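Local coordinates for phosphoinositide 3-kinase adapter protein 1 (Homo sapiens, PDB 5FOR) that links B-cell receptor and Toll-like receptor signalling to phosphoinositide 3-kinase, the TIR domain described here being one part of this adapter, at residues 43-47 and 71-75; 86-92 and 112-118. One frame throughout, in Å; residues are numbered along the deposited sequence.

Followed from the N terminus, the chain of this TIR domain leaves strand 40-43, an outermost strand of the parallel five-stranded sheet, and enters the loop that supplies residues 43-47. Interaction 1 closes once helix 52-60 and strand 63-68 have passed and helix 70-76 lays residues 71-75 against that loop. Only then does interaction 2 open, at the end of helix 82-88; it closes beyond strand 95-99, where residues 112-118 lead into the other outermost strand, 119-121. The two contacts therefore stand in series, neither nested nor crossed. Their centres lie about 18 Å apart, and the successive helices 70-76 and 82-88 carry one partner of each.

Interaction 1 (43-47 and 71-75); sequences RLGPE and ELVQH
The side chain of Leu44 lies along the imidazole of His75, the two sliding past each other in opposite directions. CB of Leu44 comes within 3.6 Å of His75 CD2, and CD1 of the same leucine follows at 3.8 Å from that carbon. With CG of Leu44 anti to the carbonyl carbon and beside the backbone N (chi1 -82°), the branch runs on past the ring, and its CD1 meets Leu72 CD1 at 4.1 Å. Leu72 also rests on Val66 of strand 63-68, while Leu44 packs on Val12 of strand 9-13. Residues 43-47 open the BB loop of the TIR fold, which leaves an outermost strand of the parallel sheet and is here laid against helix 70-76. The chain stays close at Gly45, whose CA sits at the ring edge, 3.5 Å from His75 NE2; a side chain on that carbon would probably run into the imidazole, and the positive phi of 72° suits a residue without one. Leu44 O stands 3.3 Å from His75 NE2, oblique to the ring, and accepts a hydrogen bond from Ser14 OG. Farther out, after a cis peptide bond, Pro46 presents CD to Glu71 OE2 at 4.0 Å, the extended glutamate crossing the proline at about a right angle. The backbone N of Glu71 is hydrogen-bonded to Asp16 OD2.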
loop_
_atom_site.group_PDB
_atom_site.type_symbol
_atom_site.label_atom_id
_atom_site.label_comp_id
_atom_site.label_asym_id
_atom_site.label_seq_id
_atom_site.Cartn_x
_atom_site.Cartn_y
_atom_site.Cartn_z
ATOM N N ARG A 43 4.164 -9.087 -1.245
ATOM C CA ARG A 43 2.923 -9.808 -1.111
ATOM C C ARG A 43 2.794 -10.371 0.310
ATOM O O ARG A 43 3.688 -11.042 0.798
ATOM C CB ARG A 43 2.829 -10.917 -2.153
ATOM C CG ARG A 43 2.077 -12.121 -1.620
ATOM C CD ARG A 43 2.233 -13.319 -2.499
ATOM N NE ARG A 43 2.001 -12.958 -3.880
ATOM C CZ ARG A 43 1.560 -13.822 -4.782
ATOM N NH1 ARG A 43 1.327 -15.085 -4.434
ATOM N NH2 ARG A 43 1.344 -13.432 -6.027
ATOM N N LEU A 44 1.671 -10.085 0.958
ATOM C CA LEU A 44 1.403 -10.529 2.326
ATOM C C LEU A 44 0.610 -11.811 2.388
ATOM O O LEU A 44 -0.564 -11.838 1.984
ATOM C CB LEU A 44 0.621 -9.466 3.110
ATOM C CG LEU A 44 1.360 -8.293 3.744
ATOM C CD1 LEU A 44 0.439 -7.629 4.739
ATOM C CD2 LEU A 44 2.680 -8.738 4.415
ATOM N N GLY A 45 1.255 -12.850 2.927
ATOM C CA GLY A 45 0.603 -14.070 3.377
ATOM C C GLY A 45 0.114 -14.947 2.257
ATOM O O GLY A 45 0.208 -14.564 1.093
ATOM N N PRO A 46 -0.378 -16.149 2.596
ATOM C CA PRO A 46 -0.294 -16.734 3.933
ATOM C C PRO A 46 0.866 -17.711 4.006
ATOM O O PRO A 46 1.013 -18.465 4.968
ATOM C CB PRO A 46 -1.620 -17.464 4.062
ATOM C CG PRO A 46 -1.861 -17.970 2.667
ATOM C CD PRO A 46 -1.260 -16.944 1.721
ATOM N N GLU A 47 1.677 -17.697 2.956
ATOM C CA GLU A 47 2.783 -18.624 2.824
ATOM C C GLU A 47 3.971 -18.195 3.675
ATOM O O GLU A 47 4.859 -19.000 3.946
ATOM C CB GLU A 47 3.217 -18.741 1.356
ATOM C CG GLU A 47 3.957 -17.509 0.821
ATOM C CD GLU A 47 3.023 -16.451 0.261
ATOM O OE1 GLU A 47 1.795 -16.600 0.418
ATOM O OE2 GLU A 47 3.516 -15.484 -0.357
ATOM N N GLU A 71 -8.436 -10.122 2.054
ATOM C CA GLU A 71 -7.346 -10.954 2.559
ATOM C C GLU A 71 -6.284 -10.106 3.239
ATOM O O GLU A 71 -5.629 -10.555 4.165
ATOM C CB GLU A 71 -6.735 -11.769 1.425
ATOM C CG GLU A 71 -5.748 -12.824 1.868
ATOM C CD GLU A 71 -5.182 -13.632 0.699
ATOM O OE1 GLU A 71 -5.751 -13.553 -0.414
ATOM O OE2 GLU A 71 -4.165 -14.340 0.899
ATOM N N LEU A 72 -6.123 -8.865 2.788
ATOM C CA LEU A 72 -5.130 -8.025 3.382
ATOM C C LEU A 72 -5.596 -7.552 4.768
ATOM O O LEU A 72 -4.807 -7.598 5.708
ATOM C CB LEU A 72 -4.793 -6.841 2.475
ATOM C CG LEU A 72 -3.661 -6.023 3.120
ATOM C CD1 LEU A 72 -2.386 -6.045 2.295
ATOM C CD2 LEU A 72 -4.090 -4.586 3.420
ATOM N N VAL A 73 -6.854 -7.124 4.923
ATOM C CA VAL A 73 -7.245 -6.612 6.235
ATOM C C VAL A 73 -7.234 -7.748 7.253
ATOM O O VAL A 73 -6.960 -7.500 8.427
ATOM C CB VAL A 73 -8.619 -5.841 6.264
ATOM C CG1 VAL A 73 -9.065 -5.371 4.915
ATOM C CG2 VAL A 73 -9.698 -6.573 7.048
ATOM N N GLN A 74 -7.442 -8.990 6.820
ATOM C CA GLN A 74 -7.270 -10.123 7.743
ATOM C C GLN A 74 -5.907 -10.116 8.436
ATOM O O GLN A 74 -5.781 -10.637 9.542
ATOM C CB GLN A 74 -7.456 -11.458 7.033
ATOM C CG GLN A 74 -8.891 -11.941 6.999
ATOM C CD GLN A 74 -9.095 -13.029 5.965
ATOM O OE1 GLN A 74 -8.140 -13.696 5.548
ATOM N NE2 GLN A 74 -10.343 -13.209 5.533
ATOM N N HIS A 75 -4.899 -9.490 7.822
ATOM C CA HIS A 75 -3.577 -9.414 8.456
ATOM C C HIS A 75 -3.546 -8.315 9.486
ATOM O O HIS A 75 -2.699 -8.340 10.381
ATOM C CB HIS A 75 -2.448 -9.213 7.427
ATOM C CG HIS A 75 -2.290 -10.350 6.468
ATOM N ND1 HIS A 75 -3.349 -11.167 6.103
ATOM C CD2 HIS A 75 -1.210 -10.865 5.856
ATOM C CE1 HIS A 75 -2.923 -12.091 5.275
ATOM N NE2 HIS A 75 -1.622 -11.944 5.109
#

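Interaction 2 (86-92 and 112-118); sequences QRAFHPP and FPDWAHW
Gln86, in the last turn of helix 82-88, sets its CG 4.1 Å from Phe112 CD1, its amide plane almost perpendicular to the ring; NE2 reaches on to hydrogen-bond Phe111 O. Phe89, where the chain leaves the helix through an inverse gamma turn, is the hub of an aromatic cluster. Phe89 CD2 touches Phe112 CE1 at 3.6 Å, an oblique pair with planes 36° apart. The same CD2 of Phe89 meets Trp118 CH2 at 3.8 Å, again obliquely, though the six-membered ring of the indole stands at 90° to Phe89. Trp118 CH2 also lies over one face of the Phe112 ring, toward its rim. Because CG of Phe112 is turned away from its own carbonyl carbon (chi1 -52°), the ring reaches back to the helix, where Leu82 and Leu85 pack on it. A serine in place of Phe112 would probably open a gap beside Phe89 CD2, Trp118 CH2 and Gln86 CG. A water oxygen lies 2.8 Å from Phe89 O, to which it donates, and accepts from Trp118 NE1. His90 ND1 meets a second water in the plane of its ring, and that water donates to Asp114 OD2. Pro92, following Pro91 and its cis peptide bond, fits its CB against His117 CB at 3.7 Å and the indole edge at Trp118 CD1, while the Asp114 carboxylate slants across, OD2 meeting CD and CG of Pro92. Since the polar links between 86-92 and 112-118 pass through two waters, shape fit of apolar groups probably sets how these segments of the TIR domain sit together.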
loop_
_atom_site.group_PDB
_atom_site.type_symbol
_atom_site.label_atom_id
_atom_site.label_comp_id
_atom_site.label_asym_id
_atom_site.label_seq_id
_atom_site.Cartn_x
_atom_site.Cartn_y
_atom_site.Cartn_z
ATOM N N GLN A 86 1.676 -0.588 11.776
ATOM C CA GLN A 86 1.488 0.783 12.232
ATOM C C GLN A 86 2.750 1.634 12.011
ATOM O O GLN A 86 2.619 2.831 11.745
ATOM C CB GLN A 86 1.072 0.787 13.699
ATOM C CG GLN A 86 -0.273 0.136 13.895
ATOM C CD GLN A 86 -0.427 -0.373 15.280
ATOM O OE1 GLN A 86 0.556 -0.498 16.015
ATOM N NE2 GLN A 86 -1.659 -0.647 15.668
ATOM N N ARG A 87 3.951 1.023 12.082
ATOM C CA ARG A 87 5.208 1.806 12.170
ATOM C C ARG A 87 5.525 1.999 10.668
ATOM O O ARG A 87 5.911 3.086 10.274
ATOM C CB ARG A 87 6.383 1.116 12.990
ATOM C CG ARG A 87 7.830 1.906 13.201
ATOM C CD ARG A 87 7.810 3.054 14.307
ATOM N NE ARG A 87 8.450 2.814 15.641
ATOM C CZ ARG A 87 9.351 3.678 16.137
ATOM N NH1 ARG A 87 9.625 4.793 15.417
ATOM N NH2 ARG A 87 9.893 3.533 17.353
ATOM N N ALA A 88 5.206 1.007 9.816
ATOM C CA ALA A 88 5.404 1.080 8.341
ATOM C C ALA A 88 4.483 2.085 7.617
ATOM O O ALA A 88 4.910 2.850 6.746
ATOM C CB ALA A 88 5.215 -0.310 7.713
ATOM N N PHE A 89 3.206 2.067 7.978
ATOM C CA PHE A 89 2.203 2.886 7.291
ATOM C C PHE A 89 2.124 4.245 7.954
ATOM O O PHE A 89 1.087 4.641 8.487
ATOM C CB PHE A 89 0.830 2.219 7.317
ATOM C CG PHE A 89 0.788 0.880 6.651
ATOM C CD1 PHE A 89 1.831 0.452 5.835
ATOM C CD2 PHE A 89 -0.312 0.050 6.828
ATOM C CE1 PHE A 89 1.775 -0.784 5.220
ATOM C CE2 PHE A 89 -0.382 -1.171 6.210
ATOM C CZ PHE A 89 0.666 -1.599 5.408
ATOM N N HIS A 90 3.251 4.934 7.920
ATOM C CA HIS A 90 3.450 6.159 8.659
ATOM C C HIS A 90 4.628 6.905 8.030
ATOM O O HIS A 90 5.539 6.264 7.508
ATOM C CB HIS A 90 3.720 5.854 10.122
ATOM C CG HIS A 90 3.976 7.074 10.941
ATOM N ND1 HIS A 90 2.958 7.828 11.488
ATOM C CD2 HIS A 90 5.130 7.691 11.280
ATOM C CE1 HIS A 90 3.476 8.849 12.146
ATOM N NE2 HIS A 90 4.791 8.792 12.029
ATOM N N PRO A 91 4.594 8.255 8.020
ATOM C CA PRO A 91 3.495 9.154 8.404
ATOM C C PRO A 91 2.345 9.183 7.374
ATOM O O PRO A 91 2.530 8.700 6.248
ATOM C CB PRO A 91 4.193 10.517 8.517
ATOM C CG PRO A 91 5.342 10.440 7.605
ATOM C CD PRO A 91 5.800 9.002 7.620
ATOM N N PRO A 92 1.171 9.736 7.754
ATOM C CA PRO A 92 -0.005 9.542 6.901
ATOM C C PRO A 92 0.106 10.173 5.515
ATOM O O PRO A 92 -0.547 9.657 4.595
ATOM C CB PRO A 92 -1.137 10.208 7.697
ATOM C CG PRO A 92 -0.456 11.188 8.565
ATOM C CD PRO A 92 0.848 10.535 8.946
ATOM N N PHE A 112 -5.381 1.806 12.620
ATOM C CA PHE A 112 -4.468 2.867 12.242
ATOM C C PHE A 112 -5.107 4.200 12.584
ATOM O O PHE A 112 -6.116 4.589 11.998
ATOM C CB PHE A 112 -4.088 2.781 10.755
ATOM C CG PHE A 112 -3.589 1.434 10.349
ATOM C CD1 PHE A 112 -2.243 1.119 10.457
ATOM C CD2 PHE A 112 -4.460 0.467 9.855
ATOM C CE1 PHE A 112 -1.783 -0.130 10.088
ATOM C CE2 PHE A 112 -3.993 -0.794 9.488
ATOM C CZ PHE A 112 -2.662 -1.086 9.606
ATOM N N PRO A 113 -4.531 4.885 13.577
ATOM C CA PRO A 113 -5.165 6.091 14.124
ATOM C C PRO A 113 -5.207 7.251 13.130
ATOM O O PRO A 113 -6.180 7.982 13.145
ATOM C CB PRO A 113 -4.288 6.427 15.345
ATOM C CG PRO A 113 -3.634 5.135 15.707
ATOM C CD PRO A 113 -3.383 4.442 14.389
ATOM N N ASP A 114 -4.198 7.394 12.275
ATOM C CA ASP A 114 -4.204 8.430 11.232
ATOM C C ASP A 114 -4.849 8.011 9.903
ATOM O O ASP A 114 -4.622 8.659 8.875
ATOM C CB ASP A 114 -2.776 8.902 10.950
ATOM C CG ASP A 114 -2.215 9.762 12.063
ATOM O OD1 ASP A 114 -3.000 10.226 12.913
ATOM O OD2 ASP A 114 -0.985 9.984 12.086
ATOM N N TRP A 115 -5.665 6.958 9.940
ATOM C CA TRP A 115 -6.283 6.353 8.750
ATOM C C TRP A 115 -7.008 7.352 7.853
ATOM O O TRP A 115 -6.936 7.286 6.617
ATOM C CB TRP A 115 -7.272 5.272 9.195
ATOM C CG TRP A 115 -8.083 4.597 8.092
ATOM C CD1 TRP A 115 -9.303 4.995 7.594
ATOM C CD2 TRP A 115 -7.740 3.380 7.387
ATOM N NE1 TRP A 115 -9.735 4.103 6.633
ATOM C CE2 TRP A 115 -8.803 3.130 6.482
ATOM C CE3 TRP A 115 -6.656 2.506 7.451
ATOM C CZ2 TRP A 115 -8.793 2.006 5.655
ATOM C CZ3 TRP A 115 -6.658 1.406 6.629
ATOM C CH2 TRP A 115 -7.730 1.153 5.749
ATOM N N ALA A 116 -7.722 8.265 8.501
ATOM C CA ALA A 116 -8.506 9.268 7.814
ATOM C C ALA A 116 -7.620 10.233 7.029
ATOM O O ALA A 116 -8.092 10.975 6.177
ATOM C CB ALA A 116 -9.351 10.021 8.810
ATOM N N HIS A 117 -6.323 10.225 7.300
ATOM C CA HIS A 117 -5.479 11.185 6.624
ATOM C C HIS A 117 -4.735 10.630 5.443
ATOM O O HIS A 117 -4.032 11.370 4.767
ATOM C CB HIS A 117 -4.521 11.796 7.618
ATOM C CG HIS A 117 -5.233 12.544 8.683
ATOM N ND1 HIS A 117 -5.311 12.108 9.984
ATOM C CD2 HIS A 117 -6.009 13.658 8.611
ATOM C CE1 HIS A 117 -6.047 12.949 10.686
ATOM N NE2 HIS A 117 -6.492 13.889 9.865
ATOM N N TRP A 118 -4.896 9.333 5.196
ATOM C CA TRP A 118 -4.345 8.750 3.991
ATOM C C TRP A 118 -5.127 9.281 2.791
ATOM O O TRP A 118 -6.298 9.658 2.854
ATOM C CB TRP A 118 -4.384 7.212 3.997
ATOM C CG TRP A 118 -3.732 6.572 5.172
ATOM C CD1 TRP A 118 -3.146 7.207 6.220
ATOM C CD2 TRP A 118 -3.641 5.160 5.452
ATOM N NE1 TRP A 118 -2.679 6.289 7.126
ATOM C CE2 TRP A 118 -2.954 5.031 6.671
ATOM C CE3 TRP A 118 -4.022 4.013 4.765
ATOM C CZ2 TRP A 118 -2.651 3.782 7.227
ATOM C CZ3 TRP A 118 -3.731 2.776 5.318
ATOM C CH2 TRP A 118 -3.046 2.669 6.538
HETATM O O HOH W 1 -0.399 6.985 9.049
HETATM O O HOH W 2 0.325 7.924 11.864
#